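Local coordinates for DUF3247 family protein (Xanthomonas campestris pv. campestris, PDB 2E12) that is of unknown function but adopts a novel variant of the Sm-like fold, consistent with a possible role in RNA binding, at residues 21-35 with 81-93. Numbering follows the deposited sequence.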
loop_
_atom_site.group_PDB
_atom_site.type_symbol
_atom_site.label_atom_id
_atom_site.label_comp_id
_atom_site.label_asym_id
_atom_site.label_seq_id
_atom_site.Cartn_x
_atom_site.Cartn_y
_atom_site.Cartn_z
ATOM N N TRP A 21 4.387 -4.527 1.286
ATOM C CA TRP A 21 5.333 -5.638 1.407
ATOM C C TRP A 21 5.701 -5.906 2.858
ATOM O O TRP A 21 5.863 -7.059 3.265
ATOM C CB TRP A 21 6.617 -5.349 0.616
ATOM C CG TRP A 21 6.468 -5.397 -0.888
ATOM C CD1 TRP A 21 7.271 -4.780 -1.806
ATOM C CD2 TRP A 21 5.477 -6.112 -1.641
ATOM N NE1 TRP A 21 6.843 -5.063 -3.078
ATOM C CE2 TRP A 21 5.744 -5.878 -3.008
ATOM C CE3 TRP A 21 4.389 -6.926 -1.294
ATOM C CZ2 TRP A 21 4.964 -6.429 -4.029
ATOM C CZ3 TRP A 21 3.613 -7.473 -2.309
ATOM C CH2 TRP A 21 3.906 -7.221 -3.661
ATOM N N VAL A 22 5.853 -4.837 3.635
ATOM C CA VAL A 22 6.191 -4.978 5.046
ATOM C C VAL A 22 5.074 -5.753 5.751
ATOM O O VAL A 22 5.332 -6.659 6.526
ATOM C CB VAL A 22 6.382 -3.588 5.711
ATOM C CG1 VAL A 22 6.711 -3.740 7.194
ATOM C CG2 VAL A 22 7.500 -2.830 4.995
ATOM N N LYS A 23 3.834 -5.385 5.447
ATOM C CA LYS A 23 2.657 -6.032 6.013
ATOM C C LYS A 23 2.655 -7.535 5.736
ATOM O O LYS A 23 2.108 -8.320 6.510
ATOM C CB LYS A 23 1.389 -5.407 5.418
ATOM C CG LYS A 23 1.060 -4.014 5.932
ATOM C CD LYS A 23 0.450 -4.072 7.322
ATOM C CE LYS A 23 -0.706 -5.063 7.347
ATOM N NZ LYS A 23 -1.593 -4.889 6.161
ATOM N N LEU A 24 3.261 -7.929 4.623
ATOM C CA LEU A 24 3.322 -9.331 4.248
ATOM C C LEU A 24 4.649 -9.989 4.641
ATOM O O LEU A 24 4.844 -11.178 4.417
ATOM C CB LEU A 24 3.102 -9.470 2.744
ATOM C CG LEU A 24 1.801 -8.856 2.214
ATOM C CD1 LEU A 24 1.750 -9.025 0.700
ATOM C CD2 LEU A 24 0.598 -9.517 2.872
ATOM N N LEU A 25 5.559 -9.219 5.228
ATOM C CA LEU A 25 6.856 -9.758 5.629
ATOM C C LEU A 25 7.104 -9.583 7.120
ATOM O O LEU A 25 8.138 -9.044 7.528
ATOM C CB LEU A 25 7.986 -9.068 4.853
ATOM C CG LEU A 25 8.121 -9.382 3.361
ATOM C CD1 LEU A 25 9.076 -8.401 2.698
ATOM C CD2 LEU A 25 8.615 -10.807 3.193
ATOM N N ASP A 26 6.164 -10.041 7.937
ATOM C CA ASP A 26 6.323 -9.900 9.372
ATOM C C ASP A 26 7.523 -10.705 9.898
ATOM O O ASP A 26 7.900 -11.740 9.339
ATOM C CB ASP A 26 5.040 -10.324 10.093
ATOM C CG ASP A 26 5.038 -9.913 11.551
ATOM O OD1 ASP A 26 4.201 -10.444 12.318
ATOM O OD2 ASP A 26 5.870 -9.051 11.938
ATOM N N GLY A 27 8.124 -10.212 10.977
ATOM C CA GLY A 27 9.268 -10.892 11.558
ATOM C C GLY A 27 9.041 -12.379 11.781
ATOM O O GLY A 27 7.999 -12.786 12.319
ATOM N N GLN A 28 10.015 -13.180 11.335
ATOM C CA GLN A 28 10.021 -14.643 11.473
ATOM C C GLN A 28 9.026 -15.431 10.622
ATOM O O GLN A 28 8.926 -16.644 10.769
ATOM C CB GLN A 28 9.844 -15.043 12.951
ATOM C CG GLN A 28 11.019 -14.674 13.851
ATOM C CD GLN A 28 12.326 -15.332 13.425
ATOM O OE1 GLN A 28 12.493 -16.540 13.546
ATOM N NE2 GLN A 28 13.257 -14.532 12.921
ATOM N N GLU A 29 8.297 -14.762 9.729
ATOM C CA GLU A 29 7.324 -15.457 8.889
ATOM C C GLU A 29 8.030 -16.132 7.718
ATOM O O GLU A 29 8.969 -15.579 7.142
ATOM C CB GLU A 29 6.278 -14.463 8.369
ATOM C CG GLU A 29 5.049 -15.082 7.716
ATOM C CD GLU A 29 4.011 -15.583 8.713
ATOM O OE1 GLU A 29 3.794 -16.819 8.763
ATOM O OE2 GLU A 29 3.402 -14.756 9.441
ATOM N N ARG A 30 7.585 -17.333 7.377
ATOM C CA ARG A 30 8.179 -18.074 6.266
ATOM C C ARG A 30 7.445 -17.702 4.990
ATOM O O ARG A 30 6.217 -17.810 4.915
ATOM C CB ARG A 30 8.073 -19.571 6.522
ATOM C CG ARG A 30 9.056 -20.089 7.561
ATOM C CD ARG A 30 8.724 -21.514 7.959
ATOM N NE ARG A 30 8.878 -22.465 6.859
ATOM C CZ ARG A 30 8.201 -23.602 6.775
ATOM N NH1 ARG A 30 7.332 -23.914 7.726
ATOM N NH2 ARG A 30 8.390 -24.421 5.747
ATOM N N VAL A 31 8.193 -17.246 3.991
ATOM C CA VAL A 31 7.577 -16.835 2.742
ATOM C C VAL A 31 8.449 -17.152 1.538
ATOM O O VAL A 31 9.614 -17.532 1.675
ATOM C CB VAL A 31 7.312 -15.316 2.745
ATOM C CG1 VAL A 31 6.437 -14.935 3.927
ATOM C CG2 VAL A 31 8.634 -14.568 2.817
ATOM N N ARG A 32 7.855 -17.025 0.360
ATOM C CA ARG A 32 8.573 -17.232 -0.891
ATOM C C ARG A 32 8.380 -15.886 -1.564
ATOM O O ARG A 32 7.264 -15.362 -1.597
ATOM C CB ARG A 32 7.933 -18.335 -1.727
ATOM C CG ARG A 32 8.905 -19.094 -2.625
ATOM C CD ARG A 32 8.324 -20.457 -3.000
ATOM N NE ARG A 32 6.921 -20.368 -3.403
ATOM C CZ ARG A 32 6.483 -19.699 -4.466
ATOM N NH1 ARG A 32 7.338 -19.053 -5.249
ATOM N NH2 ARG A 32 5.188 -19.666 -4.741
ATOM N N ILE A 33 9.465 -15.330 -2.088
ATOM C CA ILE A 33 9.428 -14.014 -2.709
ATOM C C ILE A 33 9.734 -13.999 -4.198
ATOM O O ILE A 33 10.628 -14.701 -4.654
ATOM C CB ILE A 33 10.442 -13.094 -2.008
ATOM C CG1 ILE A 33 10.158 -13.085 -0.502
ATOM C CG2 ILE A 33 10.377 -11.687 -2.591
ATOM C CD1 ILE A 33 11.212 -12.367 0.318
ATOM N N GLU A 34 8.980 -13.194 -4.944
ATOM C CA GLU A 34 9.202 -13.041 -6.379
ATOM C C GLU A 34 9.945 -11.713 -6.578
ATOM O O GLU A 34 9.472 -10.664 -6.134
ATOM C CB GLU A 34 7.875 -13.014 -7.152
ATOM C CG GLU A 34 7.095 -14.326 -7.121
ATOM C CD GLU A 34 5.972 -14.364 -8.151
ATOM O OE1 GLU A 34 5.174 -15.328 -8.139
ATOM O OE2 GLU A 34 5.894 -13.430 -8.979
ATOM N N LEU A 35 11.101 -11.775 -7.242
ATOM C CA LEU A 35 11.947 -10.605 -7.508
ATOM C C LEU A 35 11.841 -10.159 -8.968
ATOM O O LEU A 35 11.566 -10.974 -9.841
ATOM C CB LEU A 35 13.404 -10.941 -7.185
ATOM C CG LEU A 35 13.718 -11.324 -5.735
ATOM C CD1 LEU A 35 15.064 -12.012 -5.666
ATOM C CD2 LEU A 35 13.689 -10.084 -4.856
ATOM N N ILE A 81 18.526 -8.110 0.793
ATOM C CA ILE A 81 18.024 -7.623 -0.486
ATOM C C ILE A 81 17.340 -6.273 -0.312
ATOM O O ILE A 81 16.771 -6.000 0.742
ATOM C CB ILE A 81 16.990 -8.602 -1.073
ATOM C CG1 ILE A 81 17.636 -9.966 -1.319
ATOM C CG2 ILE A 81 16.405 -8.037 -2.359
ATOM C CD1 ILE A 81 16.689 -10.999 -1.911
ATOM N N TRP A 82 17.409 -5.424 -1.330
ATOM C CA TRP A 82 16.722 -4.143 -1.256
ATOM C C TRP A 82 15.297 -4.457 -1.700
ATOM O O TRP A 82 15.087 -5.147 -2.701
ATOM C CB TRP A 82 17.376 -3.098 -2.168
ATOM C CG TRP A 82 18.721 -2.659 -1.673
ATOM C CD1 TRP A 82 19.930 -3.198 -1.998
ATOM C CD2 TRP A 82 18.986 -1.636 -0.705
ATOM N NE1 TRP A 82 20.934 -2.578 -1.293
ATOM C CE2 TRP A 82 20.383 -1.614 -0.491
ATOM C CE3 TRP A 82 18.179 -0.737 0.005
ATOM C CZ2 TRP A 82 20.993 -0.727 0.406
ATOM C CZ3 TRP A 82 18.785 0.147 0.900
ATOM C CH2 TRP A 82 20.180 0.142 1.090
ATOM N N MET A 83 14.324 -3.965 -0.941
ATOM C CA MET A 83 12.917 -4.252 -1.207
ATOM C C MET A 83 12.269 -3.743 -2.496
ATOM O O MET A 83 11.225 -4.260 -2.891
ATOM C CB MET A 83 12.086 -3.832 0.009
ATOM C CG MET A 83 12.220 -4.809 1.177
ATOM S SD MET A 83 11.725 -4.133 2.781
ATOM C CE MET A 83 9.954 -4.383 2.726
ATOM N N ASP A 84 12.862 -2.755 -3.159
ATOM C CA ASP A 84 12.280 -2.265 -4.412
ATOM C C ASP A 84 12.368 -3.318 -5.524
ATOM O O ASP A 84 11.816 -3.142 -6.610
ATOM C CB ASP A 84 12.982 -0.985 -4.881
ATOM C CG ASP A 84 14.489 -1.148 -5.014
ATOM O OD1 ASP A 84 15.119 -0.293 -5.673
ATOM O OD2 ASP A 84 15.044 -2.116 -4.459
ATOM N N ARG A 85 13.061 -4.413 -5.245
ATOM C CA ARG A 85 13.232 -5.491 -6.219
ATOM C C ARG A 85 12.111 -6.538 -6.152
ATOM O O ARG A 85 12.044 -7.441 -6.990
ATOM C CB ARG A 85 14.578 -6.184 -5.992
ATOM C CG ARG A 85 15.773 -5.237 -5.879
ATOM C CD ARG A 85 16.182 -4.618 -7.221
ATOM N NE ARG A 85 15.165 -3.731 -7.785
ATOM C CZ ARG A 85 15.304 -3.067 -8.929
ATOM N NH1 ARG A 85 16.419 -3.186 -9.638
ATOM N NH2 ARG A 85 14.328 -2.285 -9.368
ATOM N N ILE A 86 11.231 -6.416 -5.163
ATOM C CA ILE A 86 10.139 -7.378 -4.980
ATOM C C ILE A 86 8.914 -7.165 -5.850
ATOM O O ILE A 86 8.449 -6.045 -6.012
ATOM C CB ILE A 86 9.675 -7.414 -3.510
ATOM C CG1 ILE A 86 10.803 -7.993 -2.652
ATOM C CG2 ILE A 86 8.364 -8.211 -3.388
ATOM C CD1 ILE A 86 10.563 -7.958 -1.157
ATOM N N VAL A 87 8.383 -8.272 -6.368
ATOM C CA VAL A 87 7.205 -8.274 -7.234
ATOM C C VAL A 87 6.021 -9.016 -6.596
ATOM O O VAL A 87 4.857 -8.743 -6.906
ATOM C CB VAL A 87 7.546 -8.939 -8.584
ATOM C CG1 VAL A 87 6.364 -8.863 -9.523
ATOM C CG2 VAL A 87 8.754 -8.266 -9.191
ATOM N N ALA A 88 6.314 -9.954 -5.703
ATOM C CA ALA A 88 5.256 -10.713 -5.046
ATOM C C ALA A 88 5.765 -11.398 -3.780
ATOM O O ALA A 88 6.941 -11.732 -3.681
ATOM C CB ALA A 88 4.690 -11.759 -6.010
ATOM N N VAL A 89 4.866 -11.600 -2.822
ATOM C CA VAL A 89 5.203 -12.255 -1.564
ATOM C C VAL A 89 4.066 -13.191 -1.187
ATOM O O VAL A 89 2.943 -12.742 -0.965
ATOM C CB VAL A 89 5.385 -11.236 -0.417
ATOM C CG1 VAL A 89 5.643 -11.972 0.888
ATOM C CG2 VAL A 89 6.537 -10.285 -0.730
ATOM N N HIS A 90 4.351 -14.489 -1.126
ATOM C CA HIS A 90 3.330 -15.468 -0.767
ATOM C C HIS A 90 3.750 -16.272 0.465
ATOM O O HIS A 90 4.916 -16.632 0.617
ATOM C CB HIS A 90 3.053 -16.376 -1.966
ATOM C CG HIS A 90 2.432 -15.655 -3.124
ATOM N ND1 HIS A 90 1.159 -15.129 -3.075
ATOM C CD2 HIS A 90 2.927 -15.324 -4.339
ATOM C CE1 HIS A 90 0.897 -14.505 -4.209
ATOM N NE2 HIS A 90 1.954 -14.609 -4.994
ATOM N N PRO A 91 2.804 -16.548 1.370
ATOM C CA PRO A 91 3.074 -17.303 2.598
ATOM C C PRO A 91 3.162 -18.817 2.391
ATOM O O PRO A 91 2.885 -19.305 1.301
ATOM C CB PRO A 91 1.894 -16.929 3.472
ATOM C CG PRO A 91 0.777 -16.922 2.466
ATOM C CD PRO A 91 1.381 -16.168 1.295
ATOM N N MET A 92 3.568 -19.533 3.446
ATOM C CA MET A 92 3.673 -21.002 3.482
ATOM C C MET A 92 5.024 -21.651 3.137
ATOM O O MET A 92 5.397 -22.672 3.736
ATOM C CB MET A 92 2.560 -21.637 2.635
ATOM C CG MET A 92 2.402 -23.142 2.825
ATOM S SD MET A 92 2.081 -23.623 4.527
ATOM C CE MET A 92 0.348 -23.936 4.470
ATOM N N PRO A 93 5.774 -21.098 2.168
ATOM C CA PRO A 93 7.061 -21.724 1.850
ATOM C C PRO A 93 8.180 -21.243 2.771
ATOM O O PRO A 93 9.300 -21.013 2.276
ATOM C CB PRO A 93 7.288 -21.312 0.402
ATOM C CG PRO A 93 6.665 -19.967 0.366
ATOM C CD PRO A 93 5.378 -20.168 1.095
#
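W21, in the last turn of helix 12-23, turns one face of its indole to I86. The methyl CG2 of I86 makes a CH-pi contact 3.7 Å from the centroid of the five-membered ring, 20° off the normal, while V89 CG2 comes up obliquely to the benzo ring, 4.0 Å from W21 CE3. A broad, flat ring suits this place because it reaches along the strand from I86 to V89. V89 divides its branches: with CG1 anti to the backbone N (chi1 176°), that methyl is left to pack on L24 CB and L25 CD2. Beta-branched I86 likewise works in two directions: while CG2 meets the indole, the other branch brings CG1 to I33 CG2 at 3.7 Å and CD1 to L25 CD1, tip to tip. M83, long and flexible, bends at chi3 (84°) to bring CE to V22 CG2 at 3.7 Å, the two chains crossing nearly at right angles. An N-terminal helix packed on antiparallel strands is a feature of the Sm-like fold, of which this protein is a novel variant, and here strand 86-91 is outermost in its three-stranded sheet within this chain, antiparallel to strand 30-35. R32 and H90 pair through two nearly straight backbone bonds. Farther along, a classic beta bulge sets V87 and A88 against E34, whose carbonyl O accepts from V87 N at 2.6 Å and A88 N at 3.3 Å, both from the same face of its plane. Away from the helix, E34 stretches its chain over the small A88, whose CB lies 3.6 Å from E34 CD.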